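Local atomic coordinates of Lmo0135 protein (Listeria monocytogenes EGD-e, PDB entry 5ISU), a protein that probably binds peptides outside the cell membrane as the substrate-binding component of an ABC transporter, delivering them for uptake. Residues K78-L83 with D198-K203; Q45-A50 with V191-F196. All coordinates share one frame; numbering follows the deposited sequence.

Interaction 1: K78-L83 with D198-K203; sequences KLKDGL and DYFDGK
Phe200 meets two side chains of 78-83, each in a different way. The apolar touch is with Leu83, whose CD2 methyl sits 3.5 Å from CB of Phe200, so the branch presses on the root of the aromatic side chain. The two lie alongside each other and point the same way, a small close fit on the protein surface. The second contact comes from Lys80, whose charged end packs beside the ring. With its chain straight past the first bend (chi2 178°, chi3 180°), this lysine slants past the phenylalanine and brings NZ to 3.7 Å from CE2 of Phe200. The ammonium group is held by the carbonyl O of Ala61, while Asp201 OD1, 4.8 Å from Lys80 NZ, may add a weak electrostatic attraction. Within 198-203, a type I turn from Tyr199 to Gly202 is closed by Gly202 N to Tyr199 O at 3.1 Å, and CB of Asp201 lies above one face of the Phe200 ring, toward its rim. Asp201 OD2 forms a salt bridge with Lys497. The contact thus joins the loop that leaves strand 74-79, a member of the five-stranded antiparallel sheet, to the loop linking strands 190-195 and 208-213, neighbours in the mixed sheet.

Interaction 2: Q45-A50 with V191-F196; sequences QQAVYA and VSLERF
The carbonyl O of Gln45 accepts Tyr49 N at 2.8 Å and, weakly, Val48 N at 3.1 Å, closing the last turn of helix 39-48 just where Ala47 and Val48 meet Leu193. This is helix-on-sheet packing, in which the end of a helix rests against an inner strand of the four-stranded mixed sheet of a family 5 solute-binding protein. All three touching residues are buried, and the attraction between them is wholly apolar. Leu193 points from strand 190-195 toward the helix and uses both methyls of its fork. Its CD1 lies 3.9 Å from CB of Ala47, which also points across the interface, whereas its CD2 turns to Val48. The valine and leucine side chains cross at about a right angle, so their branches meet without running alongside. At the same helix end, backbone hydrogen bonds pair Ala47 with Tyr180 and Val48 with Gly178, and Tyr180, on the neighbouring strand 180-186, also touches the side chain of Leu193. With CG1 of Val48 trans to the backbone N (chi1 178°), the other methyl, CG2, is turned to the strand and reaches both leucine methyls, CD2 of Leu193 at 3.9 Å and CD1 at 4.2 Å.

The two interactions lie about 15 Å apart, centre to centre, on the same side of the chain's centre. Their segments alternate in sequence: 45-50, 78-83, 191-196, then 198-203. Interaction 2 seats helix 39-48 on the mixed sheet; interaction 1 reaches from the loop following strand 190-195 of that sheet to the loop that follows strand 74-79 of the separate antiparallel sheet. They also touch directly, since CE1 of Phe200 packs on CB of Ala50 at 3.9 Å. A chain that leaves the first sheet region after helix 39-48, builds the second and returns is consistent with the extra domain inserted in OppA-like binding proteins; on that reading interaction 2 is packing within one domain and interaction 1 probably bridges two.

Interaction 1: K78-L83 with D198-K203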
# COMPACT_ATOMS: atom_id res chain seq x y z
N LYS A 78 26.18 2.17 -0.29
CA LYS A 78 27.13 2.26 -1.40
C LYS A 78 26.31 2.16 -2.69
O LYS A 78 25.50 1.25 -2.83
CB LYS A 78 28.12 1.10 -1.37
CG LYS A 78 29.26 1.16 -0.35
CD LYS A 78 30.30 2.21 -0.70
CE LYS A 78 31.64 1.96 -0.01
NZ LYS A 78 31.57 1.86 1.48
N LEU A 79 26.53 3.08 -3.63
CA LEU A 79 25.83 3.10 -4.93
C LEU A 79 26.61 2.38 -6.00
O LEU A 79 27.80 2.19 -5.89
CB LEU A 79 25.62 4.54 -5.42
CG LEU A 79 24.76 5.51 -4.59
CD1 LEU A 79 24.61 6.86 -5.27
CD2 LEU A 79 23.39 4.91 -4.35
N LYS A 80 25.93 2.00 -7.07
CA LYS A 80 26.60 1.41 -8.22
C LYS A 80 27.40 2.53 -8.94
O LYS A 80 27.08 3.71 -8.79
CB LYS A 80 25.59 0.71 -9.15
CG LYS A 80 25.01 -0.54 -8.51
CD LYS A 80 23.96 -1.27 -9.34
CE LYS A 80 23.48 -2.49 -8.56
NZ LYS A 80 22.29 -3.15 -9.13
N ASP A 81 28.44 2.14 -9.67
CA ASP A 81 29.29 3.09 -10.38
C ASP A 81 28.69 3.37 -11.74
O ASP A 81 28.02 2.52 -12.31
CB ASP A 81 30.70 2.50 -10.61
CG ASP A 81 31.49 2.29 -9.31
OD1 ASP A 81 31.60 3.25 -8.51
OD2 ASP A 81 32.06 1.20 -9.13
N GLY A 82 28.96 4.56 -12.27
CA GLY A 82 28.52 4.93 -13.62
C GLY A 82 27.03 5.12 -13.86
O GLY A 82 26.58 5.06 -14.99
N LEU A 83 26.25 5.34 -12.81
CA LEU A 83 24.82 5.59 -12.97
C LEU A 83 24.60 6.97 -13.57
O LEU A 83 25.35 7.90 -13.30
CB LEU A 83 24.13 5.56 -11.62
CG LEU A 83 24.17 4.25 -10.86
CD1 LEU A 83 23.55 4.45 -9.49
CD2 LEU A 83 23.43 3.16 -11.65
N ASP A 198 20.63 3.37 -21.07
CA ASP A 198 21.65 3.20 -20.02
C ASP A 198 21.05 2.83 -18.65
O ASP A 198 21.69 3.06 -17.62
CB ASP A 198 22.50 4.46 -19.92
CG ASP A 198 23.18 4.79 -21.23
OD1 ASP A 198 23.73 3.88 -21.88
OD2 ASP A 198 23.18 5.99 -21.61
N TYR A 199 19.83 2.31 -18.65
CA TYR A 199 19.18 1.85 -17.41
C TYR A 199 20.13 0.89 -16.71
O TYR A 199 20.67 -0.03 -17.32
CB TYR A 199 17.86 1.18 -17.75
CG TYR A 199 17.15 0.59 -16.55
CD1 TYR A 199 16.76 1.39 -15.49
CD2 TYR A 199 16.83 -0.77 -16.51
CE1 TYR A 199 16.11 0.85 -14.40
CE2 TYR A 199 16.15 -1.30 -15.44
CZ TYR A 199 15.79 -0.48 -14.37
OH TYR A 199 15.13 -1.01 -13.28
N PHE A 200 20.33 1.09 -15.41
CA PHE A 200 21.34 0.31 -14.68
C PHE A 200 21.18 -1.22 -14.75
O PHE A 200 22.17 -1.93 -14.72
CB PHE A 200 21.41 0.72 -13.20
CG PHE A 200 20.31 0.13 -12.37
CD1 PHE A 200 19.10 0.78 -12.23
CD2 PHE A 200 20.49 -1.10 -11.74
CE1 PHE A 200 18.08 0.21 -11.49
CE2 PHE A 200 19.48 -1.67 -10.99
CZ PHE A 200 18.27 -1.01 -10.86
N ASP A 201 19.97 -1.72 -14.83
CA ASP A 201 19.81 -3.17 -14.77
C ASP A 201 19.82 -3.86 -16.14
O ASP A 201 19.60 -5.08 -16.21
CB ASP A 201 18.54 -3.56 -13.99
CG ASP A 201 18.67 -4.90 -13.28
OD1 ASP A 201 19.75 -5.16 -12.73
OD2 ASP A 201 17.68 -5.66 -13.24
N GLY A 202 20.09 -3.09 -17.20
CA GLY A 202 20.16 -3.62 -18.54
C GLY A 202 19.19 -2.90 -19.45
O GLY A 202 18.11 -2.48 -19.03
N LYS A 203 19.58 -2.79 -20.71
CA LYS A 203 18.79 -2.10 -21.72
C LYS A 203 17.38 -2.72 -21.84
O LYS A 203 17.25 -3.90 -22.08
CB LYS A 203 19.53 -2.19 -23.08
CG LYS A 203 18.84 -1.48 -24.24
CD LYS A 203 19.52 -1.82 -25.56
CE LYS A 203 18.73 -1.30 -26.75
NZ LYS A 203 19.31 -1.77 -28.03

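Interaction 2: Q45-A50 with V191-F196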
# COMPACT_ATOMS: atom_id res chain seq x y z
N GLN A 45 5.42 6.40 -11.84
CA GLN A 45 6.73 6.63 -11.20
C GLN A 45 7.64 5.40 -11.22
O GLN A 45 8.85 5.52 -11.40
CB GLN A 45 6.51 7.09 -9.77
CG GLN A 45 7.73 7.00 -8.88
CD GLN A 45 7.43 7.48 -7.48
OE1 GLN A 45 6.95 8.59 -7.31
NE2 GLN A 45 7.71 6.66 -6.48
N GLN A 46 7.05 4.22 -11.05
CA GLN A 46 7.82 2.97 -11.03
C GLN A 46 8.57 2.77 -12.35
O GLN A 46 9.65 2.19 -12.37
CB GLN A 46 6.90 1.78 -10.80
CG GLN A 46 7.61 0.48 -10.49
CD GLN A 46 8.31 0.52 -9.15
OE1 GLN A 46 8.00 1.36 -8.30
NE2 GLN A 46 9.22 -0.40 -8.93
N ALA A 47 8.00 3.28 -13.43
CA ALA A 47 8.62 3.15 -14.74
C ALA A 47 9.66 4.24 -14.99
O ALA A 47 10.62 4.00 -15.68
CB ALA A 47 7.56 3.20 -15.81
N VAL A 48 9.49 5.40 -14.39
CA VAL A 48 10.37 6.54 -14.65
C VAL A 48 11.52 6.69 -13.67
O VAL A 48 12.60 7.13 -14.07
CB VAL A 48 9.53 7.84 -14.71
CG1 VAL A 48 10.40 9.07 -14.93
CG2 VAL A 48 8.48 7.70 -15.81
N TYR A 49 11.30 6.32 -12.41
CA TYR A 49 12.31 6.41 -11.37
C TYR A 49 12.70 5.07 -10.76
O TYR A 49 11.85 4.25 -10.47
CB TYR A 49 11.80 7.28 -10.22
CG TYR A 49 11.57 8.74 -10.56
CD1 TYR A 49 10.37 9.16 -11.15
CD2 TYR A 49 12.52 9.70 -10.24
CE1 TYR A 49 10.15 10.50 -11.42
CE2 TYR A 49 12.31 11.04 -10.51
CZ TYR A 49 11.12 11.43 -11.09
OH TYR A 49 10.93 12.74 -11.36
N ALA A 50 13.99 4.89 -10.52
CA ALA A 50 14.52 3.71 -9.87
C ALA A 50 14.75 4.02 -8.36
O ALA A 50 15.09 5.15 -8.00
CB ALA A 50 15.82 3.30 -10.53
N VAL A 191 -0.04 8.92 -21.13
CA VAL A 191 1.33 9.29 -20.80
C VAL A 191 2.21 8.36 -21.65
O VAL A 191 2.06 7.15 -21.54
CB VAL A 191 1.69 9.07 -19.33
CG1 VAL A 191 3.14 9.49 -19.09
CG2 VAL A 191 0.75 9.86 -18.43
N SER A 192 3.08 8.92 -22.49
CA SER A 192 3.97 8.09 -23.34
C SER A 192 5.42 8.19 -22.86
O SER A 192 5.88 9.26 -22.46
CB SER A 192 3.87 8.48 -24.82
OG SER A 192 4.19 9.84 -25.01
N LEU A 193 6.11 7.05 -22.93
CA LEU A 193 7.49 6.95 -22.49
C LEU A 193 8.29 6.16 -23.51
O LEU A 193 7.72 5.42 -24.32
CB LEU A 193 7.53 6.19 -21.17
CG LEU A 193 6.62 6.56 -19.98
CD1 LEU A 193 6.75 5.47 -18.91
CD2 LEU A 193 6.95 7.91 -19.38
N GLU A 194 9.61 6.27 -23.44
CA GLU A 194 10.51 5.51 -24.32
C GLU A 194 11.66 4.95 -23.51
O GLU A 194 12.08 5.57 -22.53
CB GLU A 194 11.00 6.36 -25.50
CG GLU A 194 11.95 7.49 -25.16
CD GLU A 194 12.36 8.31 -26.37
OE1 GLU A 194 11.95 8.00 -27.52
OE2 GLU A 194 13.10 9.29 -26.17
N ARG A 195 12.21 3.82 -23.95
CA ARG A 195 13.26 3.16 -23.18
C ARG A 195 14.53 3.97 -22.92
O ARG A 195 14.98 4.76 -23.76
CB ARG A 195 13.61 1.79 -23.75
CG ARG A 195 14.35 1.80 -25.08
CD ARG A 195 14.65 0.37 -25.52
NE ARG A 195 14.90 0.28 -26.95
CZ ARG A 195 15.00 -0.86 -27.63
NH1 ARG A 195 14.85 -2.02 -27.00
NH2 ARG A 195 15.23 -0.84 -28.95
N PHE A 196 15.08 3.78 -21.72
CA PHE A 196 16.32 4.42 -21.32
C PHE A 196 17.40 3.39 -21.56
O PHE A 196 17.46 2.39 -20.87
CB PHE A 196 16.21 4.83 -19.86
CG PHE A 196 17.47 5.39 -19.28
CD1 PHE A 196 18.22 6.32 -19.99
CD2 PHE A 196 17.85 5.06 -18.00
CE1 PHE A 196 19.37 6.86 -19.43
CE2 PHE A 196 18.99 5.59 -17.45
CZ PHE A 196 19.75 6.50 -18.16